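Local coordinates for heme-binding protein A (Haemophilus parasuis 29755, PDB 3TPA) that probably binds glutathione in the periplasm as a solute-binding protein of the GbpA family, although it is named for heme, at residues Ser36-Asn41 with Thr505-Val510; Ala202-Ala207 with Arg220-Ile225. The protein carries 1 engineered substitution. All blocks are in the same frame, centred on the assembly; numbering follows the deposited sequence.

Interaction 1 (Ser36-Asn41 with Thr505-Val510)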
# COMPACT_ATOMS: atom_id res chain seq x y z
N SER A 36 5.82 -2.93 -13.65
CA SER A 36 4.38 -2.81 -13.84
C SER A 36 3.96 -1.38 -14.17
O SER A 36 3.02 -1.18 -14.94
CB SER A 36 3.65 -3.31 -12.59
OG SER A 36 4.35 -2.89 -11.42
N GLN A 37 4.64 -0.41 -13.58
CA GLN A 37 4.19 0.98 -13.66
C GLN A 37 4.46 1.58 -15.03
O GLN A 37 3.76 2.50 -15.43
CB GLN A 37 4.79 1.85 -12.55
CG GLN A 37 4.19 1.64 -11.16
CD GLN A 37 2.78 2.19 -11.00
OE1 GLN A 37 2.51 3.35 -11.31
NE2 GLN A 37 1.87 1.36 -10.51
N GLN A 38 5.45 1.06 -15.75
CA GLN A 38 5.80 1.62 -17.06
C GLN A 38 5.53 0.66 -18.22
O GLN A 38 5.15 1.08 -19.31
CB GLN A 38 7.29 1.99 -17.12
CG GLN A 38 7.90 2.62 -15.86
CD GLN A 38 7.16 3.84 -15.33
OE1 GLN A 38 6.50 4.58 -16.05
NE2 GLN A 38 7.28 4.06 -14.03
N VAL A 39 5.75 -0.63 -17.97
CA VAL A 39 5.83 -1.64 -19.03
C VAL A 39 4.53 -2.47 -19.21
O VAL A 39 4.27 -2.98 -20.30
CB VAL A 39 7.01 -2.58 -18.76
CG1 VAL A 39 7.12 -3.67 -19.83
CG2 VAL A 39 8.32 -1.77 -18.66
N TYR A 40 3.73 -2.60 -18.15
CA TYR A 40 2.54 -3.47 -18.17
C TYR A 40 1.23 -2.70 -17.98
O TYR A 40 1.24 -1.51 -17.69
CB TYR A 40 2.66 -4.50 -17.05
CG TYR A 40 3.75 -5.54 -17.24
CD1 TYR A 40 3.51 -6.68 -17.99
CD2 TYR A 40 5.00 -5.41 -16.64
CE1 TYR A 40 4.48 -7.65 -18.17
CE2 TYR A 40 5.99 -6.39 -16.81
CZ TYR A 40 5.71 -7.51 -17.59
OH TYR A 40 6.65 -8.51 -17.79
N ASN A 41 0.11 -3.41 -18.16
CA ASN A 41 -1.23 -2.93 -17.79
C ASN A 41 -1.93 -3.96 -16.96
O ASN A 41 -1.50 -5.11 -16.93
CB ASN A 41 -2.09 -2.66 -19.02
CG ASN A 41 -1.68 -1.41 -19.75
OD1 ASN A 41 -1.22 -1.45 -20.89
ND2 ASN A 41 -1.82 -0.27 -19.08
N THR A 505 5.23 5.63 -8.97
CA THR A 505 5.50 6.72 -9.90
C THR A 505 5.28 6.27 -11.36
O THR A 505 6.08 5.53 -11.93
CB THR A 505 6.97 7.21 -9.78
OG1 THR A 505 7.84 6.09 -9.96
CG2 THR A 505 7.25 7.82 -8.40
N ALA A 506 4.19 6.73 -11.96
CA ALA A 506 3.92 6.46 -13.38
C ALA A 506 4.28 7.70 -14.21
O ALA A 506 3.96 8.82 -13.82
CB ALA A 506 2.45 6.07 -13.61
N PHE A 507 4.96 7.50 -15.33
CA PHE A 507 5.42 8.62 -16.13
C PHE A 507 4.62 8.82 -17.42
O PHE A 507 4.87 9.77 -18.16
CB PHE A 507 6.93 8.54 -16.36
CG PHE A 507 7.71 8.55 -15.08
CD1 PHE A 507 7.76 9.70 -14.29
CD2 PHE A 507 8.37 7.42 -14.64
CE1 PHE A 507 8.46 9.72 -13.10
CE2 PHE A 507 9.08 7.43 -13.45
CZ PHE A 507 9.12 8.58 -12.67
N TYR A 508 3.64 7.96 -17.67
CA TYR A 508 2.69 8.20 -18.76
C TYR A 508 1.90 9.45 -18.42
O TYR A 508 1.55 9.66 -17.27
CB TYR A 508 1.74 7.02 -18.95
CG TYR A 508 0.82 7.22 -20.14
CD1 TYR A 508 1.32 7.11 -21.45
CD2 TYR A 508 -0.52 7.54 -19.97
CE1 TYR A 508 0.49 7.30 -22.54
CE2 TYR A 508 -1.35 7.73 -21.06
CZ TYR A 508 -0.83 7.61 -22.34
OH TYR A 508 -1.66 7.80 -23.43
N GLY A 509 1.60 10.27 -19.42
CA GLY A 509 0.87 11.50 -19.16
C GLY A 509 1.76 12.65 -18.68
O GLY A 509 1.31 13.78 -18.56
N VAL A 510 3.03 12.35 -18.42
CA VAL A 510 3.97 13.38 -17.98
C VAL A 510 4.73 14.00 -19.16
O VAL A 510 5.07 13.31 -20.13
CB VAL A 510 4.99 12.82 -16.95
CG1 VAL A 510 6.06 13.86 -16.62
CG2 VAL A 510 4.28 12.36 -15.69
O HOH W 1 3.44 5.01 -16.92

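Interaction 2 (Ala202-Ala207 with Arg220-Ile225)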
# COMPACT_ATOMS: atom_id res chain seq x y z
N ALA A 202 21.87 1.75 -14.24
CA ALA A 202 20.73 2.39 -14.92
C ALA A 202 19.70 1.43 -15.56
O ALA A 202 20.04 0.35 -16.04
CB ALA A 202 21.23 3.39 -15.95
N VAL A 203 18.43 1.85 -15.55
CA VAL A 203 17.39 1.14 -16.30
C VAL A 203 16.78 2.09 -17.35
O VAL A 203 16.34 3.18 -17.02
CB VAL A 203 16.29 0.58 -15.38
CG1 VAL A 203 15.39 -0.35 -16.15
CG2 VAL A 203 16.89 -0.15 -14.19
N ARG A 204 16.78 1.67 -18.61
CA ARG A 204 16.35 2.55 -19.70
C ARG A 204 15.08 2.11 -20.42
O ARG A 204 14.88 0.92 -20.67
CB ARG A 204 17.49 2.69 -20.72
CG ARG A 204 18.63 3.58 -20.26
CD ARG A 204 19.67 3.76 -21.38
NE ARG A 204 20.56 4.89 -21.12
CZ ARG A 204 21.59 4.86 -20.29
NH1 ARG A 204 21.86 3.74 -19.63
NH2 ARG A 204 22.35 5.93 -20.12
N TYR A 205 14.23 3.08 -20.75
CA TYR A 205 12.96 2.80 -21.43
C TYR A 205 12.74 3.73 -22.60
O TYR A 205 13.26 4.84 -22.62
CB TYR A 205 11.75 2.97 -20.49
CG TYR A 205 11.86 2.22 -19.19
CD1 TYR A 205 11.17 1.03 -18.98
CD2 TYR A 205 12.66 2.71 -18.18
CE1 TYR A 205 11.29 0.34 -17.78
CE2 TYR A 205 12.78 2.03 -16.98
CZ TYR A 205 12.09 0.85 -16.78
OH TYR A 205 12.23 0.20 -15.58
N THR A 206 11.94 3.26 -23.55
CA THR A 206 11.51 4.06 -24.69
C THR A 206 9.99 4.04 -24.80
O THR A 206 9.36 3.04 -24.48
CB THR A 206 12.08 3.49 -25.99
OG1 THR A 206 13.51 3.57 -25.96
CG2 THR A 206 11.55 4.28 -27.18
N ALA A 207 9.40 5.14 -25.26
CA ALA A 207 7.95 5.19 -25.40
C ALA A 207 7.44 4.16 -26.41
O ALA A 207 8.05 3.93 -27.46
CB ALA A 207 7.50 6.59 -25.81
N ARG A 220 11.99 9.05 -23.93
CA ARG A 220 12.96 8.19 -23.24
C ARG A 220 12.97 8.42 -21.72
O ARG A 220 12.94 9.55 -21.23
CB ARG A 220 14.40 8.41 -23.75
CG ARG A 220 14.97 7.31 -24.66
CD ARG A 220 15.82 7.91 -25.78
NE ARG A 220 15.13 8.99 -26.49
CZ ARG A 220 15.72 9.95 -27.18
NH1 ARG A 220 14.96 10.85 -27.78
NH2 ARG A 220 17.05 10.02 -27.30
N LEU A 221 13.06 7.31 -21.01
CA LEU A 221 13.02 7.29 -19.57
C LEU A 221 14.33 6.68 -19.09
O LEU A 221 14.68 5.57 -19.49
CB LEU A 221 11.85 6.42 -19.12
CG LEU A 221 10.78 6.91 -18.15
CD1 LEU A 221 10.19 8.25 -18.56
CD2 LEU A 221 9.69 5.82 -18.06
N ILE A 222 15.06 7.40 -18.24
CA ILE A 222 16.23 6.82 -17.61
C ILE A 222 16.06 6.75 -16.10
O ILE A 222 15.90 7.78 -15.45
CB ILE A 222 17.51 7.62 -17.92
CG1 ILE A 222 17.71 7.75 -19.43
CG2 ILE A 222 18.72 6.94 -17.29
CD1 ILE A 222 18.85 8.66 -19.82
N PHE A 223 16.10 5.54 -15.55
CA PHE A 223 16.18 5.35 -14.11
C PHE A 223 17.66 5.26 -13.70
O PHE A 223 18.30 4.24 -13.94
CB PHE A 223 15.48 4.07 -13.67
CG PHE A 223 13.96 4.14 -13.69
CD1 PHE A 223 13.21 3.32 -12.87
CD2 PHE A 223 13.29 5.01 -14.55
CE1 PHE A 223 11.81 3.36 -12.89
CE2 PHE A 223 11.90 5.05 -14.58
CZ PHE A 223 11.16 4.23 -13.75
N SER A 224 18.19 6.33 -13.10
CA SER A 224 19.60 6.37 -12.71
C SER A 224 19.79 6.07 -11.23
O SER A 224 19.32 6.82 -10.37
CB SER A 224 20.21 7.72 -13.05
OG SER A 224 21.51 7.84 -12.51
N ILE A 225 20.49 4.98 -10.92
CA ILE A 225 20.71 4.62 -9.52
C ILE A 225 21.68 5.60 -8.87
O ILE A 225 22.84 5.71 -9.27
CB ILE A 225 21.23 3.18 -9.33
CG1 ILE A 225 20.16 2.15 -9.68
CG2 ILE A 225 21.67 2.96 -7.89
CD1 ILE A 225 19.84 2.07 -11.15

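Interaction 1 (Ser36-Asn41 with Thr505-Val510)
Gln38 reaches across from the short, weakly bonded helix 36-39 and grips the backbone of Thr505-Phe507 with both ends of its amide. NE2 of Gln38 donates to O of Thr505 at 2.8 Å, close to the plane of the amide and in the plane of the carbonyl. OE1 of Gln38 takes a weaker, longer bond from N of Phe507, 3.4 Å. The side chain gets there by folding back, bent at chi2 (-53°), which brings the buried amide obliquely against the Phe507 ring, the planes 24° apart and NE2 of Gln38 3.6 Å from CD2 of Phe507. NE2 also donates to O of Asn33; with the bonds to Thr505 and Phe507 this sets the amide's rotation.

The Gln37 side is looser. OE1 of Gln37 merely touches CB of the partly exposed Ala506 at 3.6 Å, while its NE2 turns to Asp160. Beside the direct bonds a water bridges the backbones, donating to O of Gln37 at 2.9 Å and accepting from N of Tyr508. The contact thus fastens a loop near the C-terminus to helix 36-39, with Gln38 and Phe507 both resting on Leu221 and Phe223 of strand 220-225 and Phe507 reaching strand 9-14 as well.

Interaction 2 (Ala202-Ala207 with Arg220-Ile225)
Tyr205 points the edge of its ring at the face of Phe223 on the neighbouring strand, two residues along from its direct partner Leu221. This is an edge-to-face pair with centroids 5.0 Å apart and planes tilted by 52°. CE2 of Tyr205 sits over the centre of the Phe223 ring, 3.9 Å from CD2 of Phe223. With CG anti to the carbonyl carbon in both (chi1 -52° and -74°), the ring of Tyr205 comes over that of Phe223, its diagonal neighbour on the same face. Nearer the backbone, CB of Tyr205 packs on CB of Leu221 at 3.7 Å, and O of Leu221 lies at the edge of the tyrosine ring, in its plane. The phenol OH is tied to O of Ala34, which holds the far end of the ring in place.

Val203 continues this buried face, its CB 4.0 Å from CB of Phe223. On the reverse face, Ala202, Arg204 and Thr206 stand with Ser224, Ile222 and Arg220, and contacts are thinner: Arg204 NE is 4.3 Å from Ile222 CD1. At the strand end, CD1 of Ile225 swings back to N of Ala202.

Between the backbones, the hydrogen-bonded pairs Val203-Phe223 and Tyr205-Leu221 each exchange two bonds. Tyr205 N to Leu221 O and Phe223 N to Val203 O are both 2.8 Å; Leu221 N meets Tyr205 O at 3.0 Å from above the carbonyl plane. CA-H...O contacts, such as Ala202 CA to Phe223 O, fill the alternate positions. The two strands form a beta hairpin with a long, 12-residue connection, placed between strands 192-194 and 9-14 in the mixed sheet of a periplasmic-binding-protein fold.

The two contacts meet on the face of the sheet that carries Tyr205, Leu221 and Phe223. CE2 of Phe507 lies 3.8 Å from CZ of Phe223, and CG2 of Val39 touches CE1 of Tyr205 at 3.7 Å, so interaction 1 lies against the buried face of interaction 2. Both are partly buried, with centres about 12 Å apart. Interaction 1 joins parts far apart in sequence by a side-chain amide bonded to backbone and laid against a ring, and a bridging water. Interaction 2 joins near neighbours along the chain by a regular backbone ladder and apolar and aromatic packing, and buries more surface, 486 against 196 Å². Its Arg204 and Arg220 lie on the other, more exposed face.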